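Local coordinates for protein IAA acetyltransferase (Bacillus cereus ATCC 14579, PDB 1Y9K) that probably transfers an acetyl group to an amine, as an N-acetyltransferase of the GNAT family, at residues V6-P11 against V41-G46; V34-T39 against V53-R58; M62-I67 against S96-G101; L112-G117 against I147-E152. All coordinates share one frame; numbering follows the deposited sequence.

Overall arrangement
All four contacts reach one mixed sheet of a GNAT-type fold. Contacts 1 and 2 share strand 38-43: contact 1 pairs it with strand 6-10, and contact 2 pairs it with strand 48-56. Contact 3 is the buried one. It joins strands 61-69 and 97-103 in parallel, and its centre lies about 9 Å from those of contacts 2 and 4. Contacts 1, 2 and 4 are partly buried. Backbone bonds dominate contacts 1 to 3, with a loose ion pair in contact 1 and water bridges in contacts 2 and 3. Contact 4 sets a helix end on strand 141-152 without hydrogen bonds, by apolar side chains and M151 on backbone carbonyls. R148 there bonds E63 of contact 3.

Contact 1: V6-P11 against V41-G46; sequences VIERIP and VAKQGG
The carbonyl oxygen of V6 takes the backbone N-H of K43 at 2.8 Å (V6 O to K43 N). The A42 CA-H also points at V6 O, so one oxygen meets two donors of unequal strength. V6 N returns a nearly straight bond to K43 O, with an N-H...O angle of 175°. Two residues on, E8 and V41 repeat the exchange: E8 N donates to V41 O at 3.0 Å, and V41 N donates to E8 O at 2.8 Å. These are the hydrogen-bonded pairs of an antiparallel strand pair, V6 with K43 and E8 with V41. I7 and A42 form the non-hydrogen-bonded pair between them. I7 CG1 lies 4.1 Å from A42 CB on the face that packs against L82 of helix 78-92. The other face is mixed. K43 is extended beyond CG and crosses the E8 side chain at about a right angle. Its CE lies 3.3 Å from E8 OE2. K43 NZ stands farther off, 3.6 Å from the same oxygen, a long salt bridge. Further along, I10 crosses V41 at about a right angle. With I10 CG1 set between the backbone N and the carbonyl carbon (chi1 54°), I10 CG2 meets V41 CG2 at 3.5 Å, while CG1 and CD1 of I10 rest on V41 CG1. P16 also touches both I10 and V41. Four main-chain bonds carry the pairing here, and I10 with T39 continues it. The ion pair is long, so it probably contributes less than the backbone bonds.

Contact 2: V34-T39 against V53-R58; sequences VQRGLT and VLLETR
R36 reaches across to L55 from its first side-chain carbon. R36 CB sits 3.6 Å from L55 CD1. The chain then runs on and bends at chi3 (51°), which brings the guanidinium back over L55. L55 CD1 lies over the centre of one guanidinium face, 4.0 Å above its plane. At the tip, R36 NH1 has L55 CD2 as its neighbour. Both L55 methyls lie on one side of the flat group. R36 NH2 bonds a water at 2.8 Å, and that water donates to E56 O. A second water bridges R36 O and E56 N by longer bonds. These contacts stand where helix 27-36 ends and the chain enters the β hairpin of strands 38-43 and 48-56. G37 makes the passage: a CB here would point into L54 O, and G37 CA lies 3.3 Å from that oxygen. In the hairpin, L38 and L54 are a hydrogen-bonded antiparallel pair. L38 N donates to L54 O at 2.8 Å, and L54 N answers to L38 O at the same length. T39 and V53 follow as the non-hydrogen-bonded pair, with V53 CG2 3.7 Å from T39 OG1.

Contact 3: M62-I67 against S96-G101; sequences MEIMNI and SKLEVG
I64, M62, L98 and V100 form the tightly packed side of this contact. I64 CD1 meets L98 CD2 at 4.0 Å, and the two side chains cross obliquely. L98 CG is anti to the backbone N (chi1 -171°), which carries CD1 over the neighbouring strand, 3.5 Å from M62 O and also against M62 CB. V100 CG2 rests on I64 CB. Helix 78-92 lies against this face through A86 and L83 at I64, and A90 at M62. Strands 61-69 and 97-103 run parallel, and helix 78-92 connects them in a β-α-β crossover. Their backbones are stitched by three bonds. M62 N donates to K97 O, E99 N to M62 O at 2.8 Å, and I64 N to E99 O at 2.7 Å. The opposite face, with E63 and E99, is polar and wetter. E63 OE1 and E99 OE1 stand 4.0 Å apart with their carboxylate planes turned 74° from each other. One water donates to both oxygens and bridges the like charges. A second water donates to E63 OE2 and to I64 O, and accepts from G101 N, so it fills the place of a direct strand bond there. The charges are also countered. R148 makes a salt bridge to E63 OE2 and a long, weak ion pair to E99 OE1. K97 NZ, on the same strand as E99, makes a salt bridge to E99 OE2 at 3.0 Å, on the anti lone pair of that oxygen.

Contact 4: L112-G117 against I147-E152; sequences LYQKCG and IRLAME
Apolar contacts come first, between Y113 and L149. L149 CD2 sits in the notch between Y113 CB, at 3.8 Å, and Q114 CG, at 4.1 Å. L149 CD1 comes to Y113 CD2 obliquely to the ring. The L149 side chain crosses those of Y113 and Q114 at about a right angle. The Y113 side chain also touches V100 and T102 of strand 97-103.

A second kind of contact sets methyl and methylene groups on backbone carbonyls. M151 is a selenomethionine. It stretches out fully, with CG anti to the backbone N (chi1 -163°), and spans to the helix end. M151 CE lies 3.3 Å from C116 O, and M151 CG lies 3.7 Å from G117 O. Here helix 107-115 closes in a Schellman motif, with G117 at positive phi (110°) and G117 N bonded to Q114 O at 3.0 Å. The bond from C116 N to L112 O is an ordinary helix bond of the last turn. M151 CE also rests 4.0 Å from G117 CA, over the place a side chain would take.

Hydrogen bonds across the two segments are absent. Strand 141-152 instead spends its backbone on neighbouring strands, L149 bonding V100 and A150 bonding R119. F118, next after the turn, packs on Y113, L149 and M151.

Contact 1: V6-P11 against V41-G46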
loop_
_atom_site.group_PDB
_atom_site.type_symbol
_atom_site.label_atom_id
_atom_site.label_comp_id
_atom_site.label_asym_id
_atom_site.label_seq_id
_atom_site.Cartn_x
_atom_site.Cartn_y
_atom_site.Cartn_z
ATOM N N VAL A 6 6.020 -2.609 -16.014
ATOM C CA VAL A 6 4.742 -3.171 -16.462
ATOM C C VAL A 6 3.944 -3.699 -15.266
ATOM O O VAL A 6 4.445 -4.515 -14.495
ATOM C CB VAL A 6 4.944 -4.292 -17.537
ATOM C CG1 VAL A 6 3.631 -4.630 -18.213
ATOM C CG2 VAL A 6 5.961 -3.862 -18.585
ATOM N N ILE A 7 2.706 -3.229 -15.126
ATOM C CA ILE A 7 1.850 -3.579 -13.988
ATOM C C ILE A 7 0.685 -4.457 -14.426
ATOM O O ILE A 7 0.001 -4.154 -15.394
ATOM C CB ILE A 7 1.300 -2.318 -13.242
ATOM C CG1 ILE A 7 2.440 -1.361 -12.866
ATOM C CG2 ILE A 7 0.487 -2.729 -12.011
ATOM C CD1 ILE A 7 1.984 -0.023 -12.265
ATOM N N GLU A 8 0.453 -5.538 -13.693
ATOM C CA GLU A 8 -0.597 -6.496 -14.041
ATOM C C GLU A 8 -1.193 -7.172 -12.800
ATOM O O GLU A 8 -0.567 -7.223 -11.747
ATOM C CB GLU A 8 -0.072 -7.537 -15.072
ATOM C CG GLU A 8 1.386 -8.012 -14.846
ATOM C CD GLU A 8 2.004 -8.760 -16.047
ATOM O OE1 GLU A 8 2.199 -8.147 -17.130
ATOM O OE2 GLU A 8 2.329 -9.963 -15.892
ATOM N N ARG A 9 -2.418 -7.667 -12.930
ATOM C CA ARG A 9 -3.029 -8.505 -11.906
ATOM C C ARG A 9 -2.374 -9.868 -11.766
ATOM O O ARG A 9 -1.935 -10.471 -12.748
ATOM C CB ARG A 9 -4.501 -8.734 -12.207
ATOM C CG ARG A 9 -5.369 -7.752 -11.521
ATOM C CD ARG A 9 -6.564 -8.408 -10.888
ATOM N NE ARG A 9 -6.176 -9.205 -9.734
ATOM C CZ ARG A 9 -7.025 -9.948 -9.041
ATOM N NH1 ARG A 9 -8.312 -9.986 -9.381
ATOM N NH2 ARG A 9 -6.588 -10.648 -8.008
ATOM N N ILE A 10 -2.331 -10.355 -10.532
ATOM C CA ILE A 10 -1.888 -11.707 -10.266
ATOM C C ILE A 10 -2.944 -12.406 -9.425
ATOM O O ILE A 10 -3.678 -11.743 -8.692
ATOM C CB ILE A 10 -0.500 -11.759 -9.562
ATOM C CG1 ILE A 10 -0.496 -10.907 -8.294
ATOM C CG2 ILE A 10 0.623 -11.340 -10.529
ATOM C CD1 ILE A 10 0.271 -11.518 -7.166
ATOM N N PRO A 11 -3.046 -13.744 -9.545
ATOM C CA PRO A 11 -3.927 -14.484 -8.640
ATOM C C PRO A 11 -3.345 -14.539 -7.224
ATOM O O PRO A 11 -2.130 -14.437 -7.049
ATOM C CB PRO A 11 -3.974 -15.879 -9.267
ATOM C CG PRO A 11 -2.701 -16.000 -10.007
ATOM C CD PRO A 11 -2.368 -14.637 -10.508
ATOM N N VAL A 41 0.952 -6.577 -9.431
ATOM C CA VAL A 41 2.411 -6.482 -9.315
ATOM C C VAL A 41 3.042 -5.612 -10.403
ATOM O O VAL A 41 2.500 -5.485 -11.492
ATOM C CB VAL A 41 3.111 -7.872 -9.233
ATOM C CG1 VAL A 41 2.617 -8.653 -8.026
ATOM C CG2 VAL A 41 2.929 -8.679 -10.538
ATOM N N ALA A 42 4.181 -5.005 -10.076
ATOM C CA ALA A 42 5.002 -4.286 -11.046
ATOM C C ALA A 42 6.216 -5.142 -11.420
ATOM O O ALA A 42 6.891 -5.703 -10.543
ATOM C CB ALA A 42 5.443 -2.948 -10.484
ATOM N N LYS A 43 6.482 -5.249 -12.722
ATOM C CA LYS A 43 7.636 -6.005 -13.219
ATOM C C LYS A 43 8.586 -5.119 -14.019
ATOM O O LYS A 43 8.131 -4.293 -14.813
ATOM C CB LYS A 43 7.177 -7.185 -14.082
ATOM C CG LYS A 43 6.099 -8.036 -13.449
ATOM C CD LYS A 43 5.916 -9.337 -14.188
ATOM C CE LYS A 43 4.723 -10.090 -13.625
ATOM N NZ LYS A 43 4.819 -11.555 -13.853
ATOM N N GLN A 44 9.891 -5.274 -13.778
ATOM C CA GLN A 44 10.951 -4.667 -14.621
ATOM C C GLN A 44 12.364 -5.193 -14.320
ATOM O O GLN A 44 12.748 -5.345 -13.153
ATOM C CB GLN A 44 10.933 -3.124 -14.602
ATOM C CG GLN A 44 11.513 -2.475 -13.364
ATOM C CD GLN A 44 12.544 -1.417 -13.694
ATOM O OE1 GLN A 44 12.379 -0.244 -13.350
ATOM N NE2 GLN A 44 13.620 -1.827 -14.360
ATOM N N GLY A 45 13.126 -5.450 -15.388
ATOM C CA GLY A 45 14.479 -5.999 -15.296
ATOM C C GLY A 45 14.452 -7.502 -15.090
ATOM O O GLY A 45 15.370 -8.074 -14.492
ATOM N N GLY A 46 13.388 -8.136 -15.577
ATOM C CA GLY A 46 13.190 -9.577 -15.428
ATOM C C GLY A 46 12.652 -10.064 -14.082
ATOM O O GLY A 46 12.766 -11.253 -13.776
#

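Contact 2: V34-T39 against V53-R58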
loop_
_atom_site.group_PDB
_atom_site.type_symbol
_atom_site.label_atom_id
_atom_site.label_comp_id
_atom_site.label_asym_id
_atom_site.label_seq_id
_atom_site.Cartn_x
_atom_site.Cartn_y
_atom_site.Cartn_z
ATOM N N VAL A 34 -5.169 -10.527 1.502
ATOM C CA VAL A 34 -4.931 -11.061 0.159
ATOM C C VAL A 34 -6.062 -11.995 -0.273
ATOM O O VAL A 34 -6.480 -11.954 -1.424
ATOM C CB VAL A 34 -3.517 -11.716 -0.030
ATOM C CG1 VAL A 34 -2.404 -10.688 0.193
ATOM C CG2 VAL A 34 -3.331 -12.926 0.878
ATOM N N GLN A 35 -6.575 -12.794 0.666
ATOM C CA GLN A 35 -7.718 -13.678 0.426
ATOM C C GLN A 35 -8.927 -12.901 -0.098
ATOM O O GLN A 35 -9.605 -13.340 -1.038
ATOM C CB GLN A 35 -8.101 -14.417 1.719
ATOM C CG GLN A 35 -8.853 -15.754 1.521
ATOM C CD GLN A 35 -10.328 -15.611 1.061
ATOM O OE1 GLN A 35 -10.804 -16.399 0.224
ATOM N NE2 GLN A 35 -11.046 -14.618 1.609
ATOM N N ARG A 36 -9.177 -11.740 0.509
ATOM C CA ARG A 36 -10.374 -10.945 0.223
ATOM C C ARG A 36 -10.172 -9.889 -0.865
ATOM O O ARG A 36 -11.141 -9.395 -1.434
ATOM C CB ARG A 36 -10.894 -10.285 1.506
ATOM C CG ARG A 36 -11.603 -11.223 2.480
ATOM C CD ARG A 36 -12.125 -10.446 3.699
ATOM N NE ARG A 36 -12.910 -9.273 3.295
ATOM C CZ ARG A 36 -12.926 -8.097 3.922
ATOM N NH1 ARG A 36 -12.202 -7.891 5.027
ATOM N NH2 ARG A 36 -13.683 -7.118 3.432
ATOM N N GLY A 37 -8.921 -9.551 -1.158
ATOM C CA GLY A 37 -8.617 -8.413 -2.030
ATOM C C GLY A 37 -7.980 -8.718 -3.374
ATOM O O GLY A 37 -7.899 -9.879 -3.790
ATOM N N LEU A 38 -7.519 -7.665 -4.043
ATOM C CA LEU A 38 -7.003 -7.759 -5.402
ATOM C C LEU A 38 -5.558 -7.294 -5.423
ATOM O O LEU A 38 -5.261 -6.162 -5.032
ATOM C CB LEU A 38 -7.840 -6.903 -6.369
ATOM C CG LEU A 38 -9.371 -6.984 -6.347
ATOM C CD1 LEU A 38 -10.004 -5.760 -7.014
ATOM C CD2 LEU A 38 -9.869 -8.262 -7.002
ATOM N N THR A 39 -4.670 -8.166 -5.894
ATOM C CA THR A 39 -3.236 -7.905 -5.888
ATOM C C THR A 39 -2.706 -7.634 -7.293
ATOM O O THR A 39 -2.945 -8.406 -8.214
ATOM C CB THR A 39 -2.461 -9.079 -5.267
ATOM O OG1 THR A 39 -3.062 -9.451 -4.020
ATOM C CG2 THR A 39 -1.008 -8.707 -5.039
ATOM N N VAL A 53 -2.045 -4.138 -2.953
ATOM C CA VAL A 53 -3.255 -4.911 -2.707
ATOM C C VAL A 53 -4.378 -3.911 -2.431
ATOM O O VAL A 53 -4.258 -3.044 -1.551
ATOM C CB VAL A 53 -3.093 -5.893 -1.499
ATOM C CG1 VAL A 53 -4.360 -6.714 -1.256
ATOM C CG2 VAL A 53 -1.920 -6.819 -1.709
ATOM N N LEU A 54 -5.454 -4.033 -3.213
ATOM C CA LEU A 54 -6.692 -3.276 -3.018
ATOM C C LEU A 54 -7.708 -4.132 -2.290
ATOM O O LEU A 54 -7.878 -5.301 -2.616
ATOM C CB LEU A 54 -7.267 -2.841 -4.362
ATOM C CG LEU A 54 -6.578 -1.647 -5.008
ATOM C CD1 LEU A 54 -7.202 -1.334 -6.352
ATOM C CD2 LEU A 54 -6.644 -0.431 -4.093
ATOM N N LEU A 55 -8.358 -3.561 -1.280
ATOM C CA LEU A 55 -9.454 -4.240 -0.596
ATOM C C LEU A 55 -10.690 -3.349 -0.599
ATOM O O LEU A 55 -10.595 -2.153 -0.329
ATOM C CB LEU A 55 -9.052 -4.596 0.832
ATOM C CG LEU A 55 -10.022 -5.398 1.711
ATOM C CD1 LEU A 55 -10.194 -6.815 1.182
ATOM C CD2 LEU A 55 -9.565 -5.416 3.165
ATOM N N GLU A 56 -11.842 -3.932 -0.924
ATOM C CA GLU A 56 -13.119 -3.223 -0.862
ATOM C C GLU A 56 -13.660 -3.270 0.563
ATOM O O GLU A 56 -13.863 -4.350 1.132
ATOM C CB GLU A 56 -14.131 -3.804 -1.858
ATOM C CG GLU A 56 -15.260 -2.835 -2.194
ATOM C CD GLU A 56 -16.307 -3.425 -3.127
ATOM O OE1 GLU A 56 -16.108 -4.533 -3.662
ATOM O OE2 GLU A 56 -17.338 -2.763 -3.329
ATOM N N THR A 57 -13.895 -2.093 1.133
ATOM C CA THR A 57 -14.132 -1.975 2.567
ATOM C C THR A 57 -15.556 -1.491 2.880
ATOM O O THR A 57 -16.498 -2.299 2.906
ATOM C CB THR A 57 -13.052 -1.079 3.232
ATOM O OG1 THR A 57 -13.043 0.209 2.609
ATOM C CG2 THR A 57 -11.658 -1.709 3.074
ATOM N N ARG A 58 -15.699 -0.190 3.140
ATOM C CA ARG A 58 -16.996 0.459 3.272
ATOM C C ARG A 58 -17.612 0.610 1.879
ATOM O O ARG A 58 -16.916 0.398 0.884
ATOM C CB ARG A 58 -16.838 1.825 3.940
ATOM C CG ARG A 58 -16.662 1.775 5.439
ATOM C CD ARG A 58 -17.026 3.119 6.078
ATOM N NE ARG A 58 -16.082 3.449 7.137
ATOM C CZ ARG A 58 -15.705 4.685 7.460
ATOM N NH1 ARG A 58 -16.196 5.738 6.814
ATOM N NH2 ARG A 58 -14.819 4.872 8.430
HETATM O O HOH W 1 -14.178 -7.043 0.674
HETATM O O HOH W 2 -11.501 -6.561 -2.678
#

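Contact 3: M62-I67 against S96-G101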
loop_
_atom_site.group_PDB
_atom_site.type_symbol
_atom_site.label_atom_id
_atom_site.label_comp_id
_atom_site.label_asym_id
_atom_site.label_seq_id
_atom_site.Cartn_x
_atom_site.Cartn_y
_atom_site.Cartn_z
HETATM N N MSE A 62 -12.483 1.500 -1.724
HETATM C CA MSE A 62 -11.343 0.594 -1.651
HETATM C C MSE A 62 -10.213 1.203 -0.809
HETATM O O MSE A 62 -10.091 2.432 -0.685
HETATM C CB MSE A 62 -10.850 0.176 -3.048
HETATM C CG MSE A 62 -11.809 -0.806 -3.770
HETATM SE SE MSE A 62 -11.292 -1.587 -5.328
HETATM C CE MSE A 62 -10.734 -0.262 -6.308
ATOM N N GLU A 63 -9.412 0.327 -0.209
ATOM C CA GLU A 63 -8.221 0.735 0.491
ATOM C C GLU A 63 -6.998 0.001 -0.035
ATOM O O GLU A 63 -7.049 -1.209 -0.251
ATOM C CB GLU A 63 -8.355 0.462 1.982
ATOM C CG GLU A 63 -7.173 1.004 2.776
ATOM C CD GLU A 63 -7.385 0.966 4.274
ATOM O OE1 GLU A 63 -8.548 0.836 4.730
ATOM O OE2 GLU A 63 -6.368 1.077 4.994
ATOM N N ILE A 64 -5.905 0.739 -0.226
ATOM C CA ILE A 64 -4.593 0.144 -0.476
ATOM C C ILE A 64 -4.039 -0.435 0.829
ATOM O O ILE A 64 -3.556 0.301 1.693
ATOM C CB ILE A 64 -3.607 1.150 -1.096
ATOM C CG1 ILE A 64 -4.207 1.737 -2.385
ATOM C CG2 ILE A 64 -2.294 0.454 -1.398
ATOM C CD1 ILE A 64 -3.560 3.026 -2.879
HETATM N N MSE A 65 -4.149 -1.755 0.973
HETATM C CA MSE A 65 -3.811 -2.438 2.232
HETATM C C MSE A 65 -2.324 -2.665 2.378
HETATM O O MSE A 65 -1.811 -2.868 3.486
HETATM C CB MSE A 65 -4.530 -3.785 2.334
HETATM C CG MSE A 65 -6.059 -3.699 2.429
HETATM SE SE MSE A 65 -6.683 -2.604 3.723
HETATM C CE MSE A 65 -5.992 -3.344 5.189
ATOM N N ASN A 66 -1.641 -2.654 1.247
ATOM C CA ASN A 66 -0.215 -2.899 1.182
ATOM C C ASN A 66 0.260 -2.353 -0.140
ATOM O O ASN A 66 -0.381 -2.560 -1.169
ATOM C CB ASN A 66 0.083 -4.405 1.282
ATOM C CG ASN A 66 1.551 -4.706 1.548
ATOM O OD1 ASN A 66 2.437 -4.211 0.849
ATOM N ND2 ASN A 66 1.811 -5.549 2.539
ATOM N N ILE A 67 1.353 -1.607 -0.094
ATOM C CA ILE A 67 2.046 -1.149 -1.291
ATOM C C ILE A 67 3.550 -1.221 -0.993
ATOM O O ILE A 67 3.996 -0.784 0.064
ATOM C CB ILE A 67 1.561 0.255 -1.761
ATOM C CG1 ILE A 67 2.317 0.711 -3.010
ATOM C CG2 ILE A 67 1.636 1.289 -0.630
ATOM C CD1 ILE A 67 1.556 1.729 -3.839
ATOM N N SER A 96 -15.961 5.351 -5.388
ATOM C CA SER A 96 -15.893 6.803 -5.275
ATOM C C SER A 96 -14.856 7.274 -4.238
ATOM O O SER A 96 -14.555 8.467 -4.160
ATOM C CB SER A 96 -17.275 7.377 -4.946
ATOM O OG SER A 96 -17.674 6.997 -3.640
ATOM N N LYS A 97 -14.310 6.342 -3.457
ATOM C CA LYS A 97 -13.349 6.677 -2.404
ATOM C C LYS A 97 -12.194 5.667 -2.373
ATOM O O LYS A 97 -12.419 4.455 -2.366
ATOM C CB LYS A 97 -14.052 6.741 -1.036
ATOM C CG LYS A 97 -13.274 7.473 0.055
ATOM C CD LYS A 97 -14.056 7.550 1.377
ATOM C CE LYS A 97 -13.691 8.815 2.163
ATOM N NZ LYS A 97 -13.312 8.544 3.595
ATOM N N LEU A 98 -10.965 6.182 -2.375
ATOM C CA LEU A 98 -9.769 5.365 -2.176
ATOM C C LEU A 98 -9.031 5.786 -0.901
ATOM O O LEU A 98 -8.783 6.970 -0.688
ATOM C CB LEU A 98 -8.839 5.415 -3.401
ATOM C CG LEU A 98 -7.640 4.448 -3.431
ATOM C CD1 LEU A 98 -8.046 2.961 -3.418
ATOM C CD2 LEU A 98 -6.728 4.747 -4.612
ATOM N N GLU A 99 -8.711 4.807 -0.056
ATOM C CA GLU A 99 -7.986 5.043 1.193
ATOM C C GLU A 99 -6.646 4.317 1.246
ATOM O O GLU A 99 -6.440 3.277 0.612
ATOM C CB GLU A 99 -8.836 4.670 2.406
ATOM C CG GLU A 99 -10.168 5.442 2.469
ATOM C CD GLU A 99 -10.954 5.194 3.741
ATOM O OE1 GLU A 99 -10.858 4.099 4.314
ATOM O OE2 GLU A 99 -11.691 6.102 4.174
ATOM N N VAL A 100 -5.733 4.899 2.009
ATOM C CA VAL A 100 -4.443 4.310 2.278
ATOM C C VAL A 100 -4.023 4.741 3.686
ATOM O O VAL A 100 -4.234 5.888 4.091
ATOM C CB VAL A 100 -3.401 4.737 1.198
ATOM C CG1 VAL A 100 -3.097 6.244 1.274
ATOM C CG2 VAL A 100 -2.121 3.896 1.298
ATOM N N GLY A 101 -3.452 3.805 4.437
ATOM C CA GLY A 101 -2.883 4.110 5.744
ATOM C C GLY A 101 -1.379 3.999 5.657
ATOM O O GLY A 101 -0.848 3.306 4.780
HETATM O O HOH W 3 -3.935 1.050 4.173
HETATM O O HOH W 4 -11.260 1.502 4.316
#

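Contact 4: L112-G117 against I147-E152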
loop_
_atom_site.group_PDB
_atom_site.type_symbol
_atom_site.label_atom_id
_atom_site.label_comp_id
_atom_site.label_asym_id
_atom_site.label_seq_id
_atom_site.Cartn_x
_atom_site.Cartn_y
_atom_site.Cartn_z
ATOM N N LEU A 112 4.507 11.466 -0.557
ATOM C CA LEU A 112 4.116 10.799 -1.804
ATOM C C LEU A 112 2.593 10.724 -1.984
ATOM O O LEU A 112 2.063 11.169 -3.000
ATOM C CB LEU A 112 4.733 9.396 -1.895
ATOM C CG LEU A 112 4.425 8.579 -3.165
ATOM C CD1 LEU A 112 5.095 9.200 -4.395
ATOM C CD2 LEU A 112 4.821 7.105 -3.014
ATOM N N TYR A 113 1.899 10.165 -0.995
ATOM C CA TYR A 113 0.445 10.034 -1.042
ATOM C C TYR A 113 -0.252 11.362 -1.278
ATOM O O TYR A 113 -1.155 11.450 -2.114
ATOM C CB TYR A 113 -0.091 9.366 0.235
ATOM C CG TYR A 113 0.412 7.950 0.455
ATOM C CD1 TYR A 113 0.815 7.152 -0.619
ATOM C CD2 TYR A 113 0.463 7.401 1.730
ATOM C CE1 TYR A 113 1.289 5.838 -0.419
ATOM C CE2 TYR A 113 0.923 6.095 1.944
ATOM C CZ TYR A 113 1.335 5.323 0.864
ATOM O OH TYR A 113 1.791 4.047 1.065
ATOM N N GLN A 114 0.181 12.400 -0.562
ATOM C CA GLN A 114 -0.428 13.722 -0.687
ATOM C C GLN A 114 -0.161 14.370 -2.054
ATOM O O GLN A 114 -1.050 15.008 -2.628
ATOM C CB GLN A 114 0.034 14.637 0.442
ATOM C CG GLN A 114 -0.393 14.202 1.821
ATOM C CD GLN A 114 0.022 15.194 2.877
ATOM O OE1 GLN A 114 1.108 15.091 3.461
ATOM N NE2 GLN A 114 -0.821 16.185 3.106
ATOM N N LYS A 115 1.063 14.201 -2.563
ATOM C CA LYS A 115 1.424 14.645 -3.916
ATOM C C LYS A 115 0.520 13.982 -4.944
ATOM O O LYS A 115 0.193 14.576 -5.956
ATOM C CB LYS A 115 2.886 14.312 -4.241
ATOM C CG LYS A 115 3.903 15.215 -3.568
ATOM C CD LYS A 115 5.322 14.931 -4.057
ATOM C CE LYS A 115 6.371 15.629 -3.173
ATOM N NZ LYS A 115 7.684 15.823 -3.876
ATOM N N CYS A 116 0.119 12.746 -4.659
ATOM C CA CYS A 116 -0.745 11.977 -5.545
ATOM C C CYS A 116 -2.254 12.196 -5.302
ATOM O O CYS A 116 -3.074 11.551 -5.934
ATOM C CB CYS A 116 -0.375 10.486 -5.476
ATOM S SG CYS A 116 1.327 10.100 -6.076
ATOM N N GLY A 117 -2.617 13.097 -4.394
ATOM C CA GLY A 117 -4.023 13.467 -4.211
ATOM C C GLY A 117 -4.717 13.017 -2.934
ATOM O O GLY A 117 -5.854 13.401 -2.683
ATOM N N ILE A 147 -1.580 6.727 10.271
ATOM C CA ILE A 147 -2.175 7.918 9.679
ATOM C C ILE A 147 -3.056 7.475 8.510
ATOM O O ILE A 147 -2.615 6.716 7.634
ATOM C CB ILE A 147 -1.094 8.950 9.209
ATOM C CG1 ILE A 147 -0.088 9.279 10.333
ATOM C CG2 ILE A 147 -1.739 10.206 8.635
ATOM C CD1 ILE A 147 -0.676 9.637 11.678
ATOM N N ARG A 148 -4.300 7.944 8.511
ATOM C CA ARG A 148 -5.306 7.525 7.536
ATOM C C ARG A 148 -5.487 8.635 6.511
ATOM O O ARG A 148 -5.640 9.816 6.871
ATOM C CB ARG A 148 -6.647 7.233 8.226
ATOM C CG ARG A 148 -6.594 6.240 9.397
ATOM C CD ARG A 148 -6.437 4.820 8.894
ATOM N NE ARG A 148 -7.630 4.375 8.167
ATOM C CZ ARG A 148 -7.660 3.364 7.297
ATOM N NH1 ARG A 148 -6.547 2.676 7.033
ATOM N NH2 ARG A 148 -8.810 3.040 6.690
ATOM N N LEU A 149 -5.448 8.256 5.238
ATOM C CA LEU A 149 -5.590 9.207 4.147
ATOM C C LEU A 149 -6.661 8.720 3.178
ATOM O O LEU A 149 -6.925 7.516 3.069
ATOM C CB LEU A 149 -4.255 9.425 3.403
ATOM C CG LEU A 149 -2.971 9.926 4.084
ATOM C CD1 LEU A 149 -2.129 8.773 4.653
ATOM C CD2 LEU A 149 -2.148 10.725 3.089
ATOM N N ALA A 150 -7.282 9.661 2.476
ATOM C CA ALA A 150 -8.367 9.327 1.570
ATOM C C ALA A 150 -8.391 10.234 0.360
ATOM O O ALA A 150 -7.902 11.364 0.381
ATOM C CB ALA A 150 -9.701 9.365 2.290
HETATM N N MSE A 151 -8.988 9.711 -0.695
HETATM C CA MSE A 151 -9.069 10.377 -1.967
HETATM C C MSE A 151 -10.479 10.135 -2.526
HETATM O O MSE A 151 -10.971 8.991 -2.547
HETATM C CB MSE A 151 -8.028 9.754 -2.887
HETATM C CG MSE A 151 -7.686 10.569 -4.090
HETATM SE SE MSE A 151 -6.751 9.594 -5.273
HETATM C CE MSE A 151 -6.268 10.893 -6.386
ATOM N N GLU A 152 -11.135 11.204 -2.963
ATOM C CA GLU A 152 -12.386 11.048 -3.693
ATOM C C GLU A 152 -12.081 10.808 -5.165
ATOM O O GLU A 152 -11.294 11.532 -5.768
ATOM C CB GLU A 152 -13.330 12.233 -3.459
ATOM C CG GLU A 152 -14.435 11.892 -2.448
ATOM C CD GLU A 152 -14.712 12.987 -1.408
ATOM O OE1 GLU A 152 -14.661 14.199 -1.739
ATOM O OE2 GLU A 152 -15.005 12.624 -0.241
#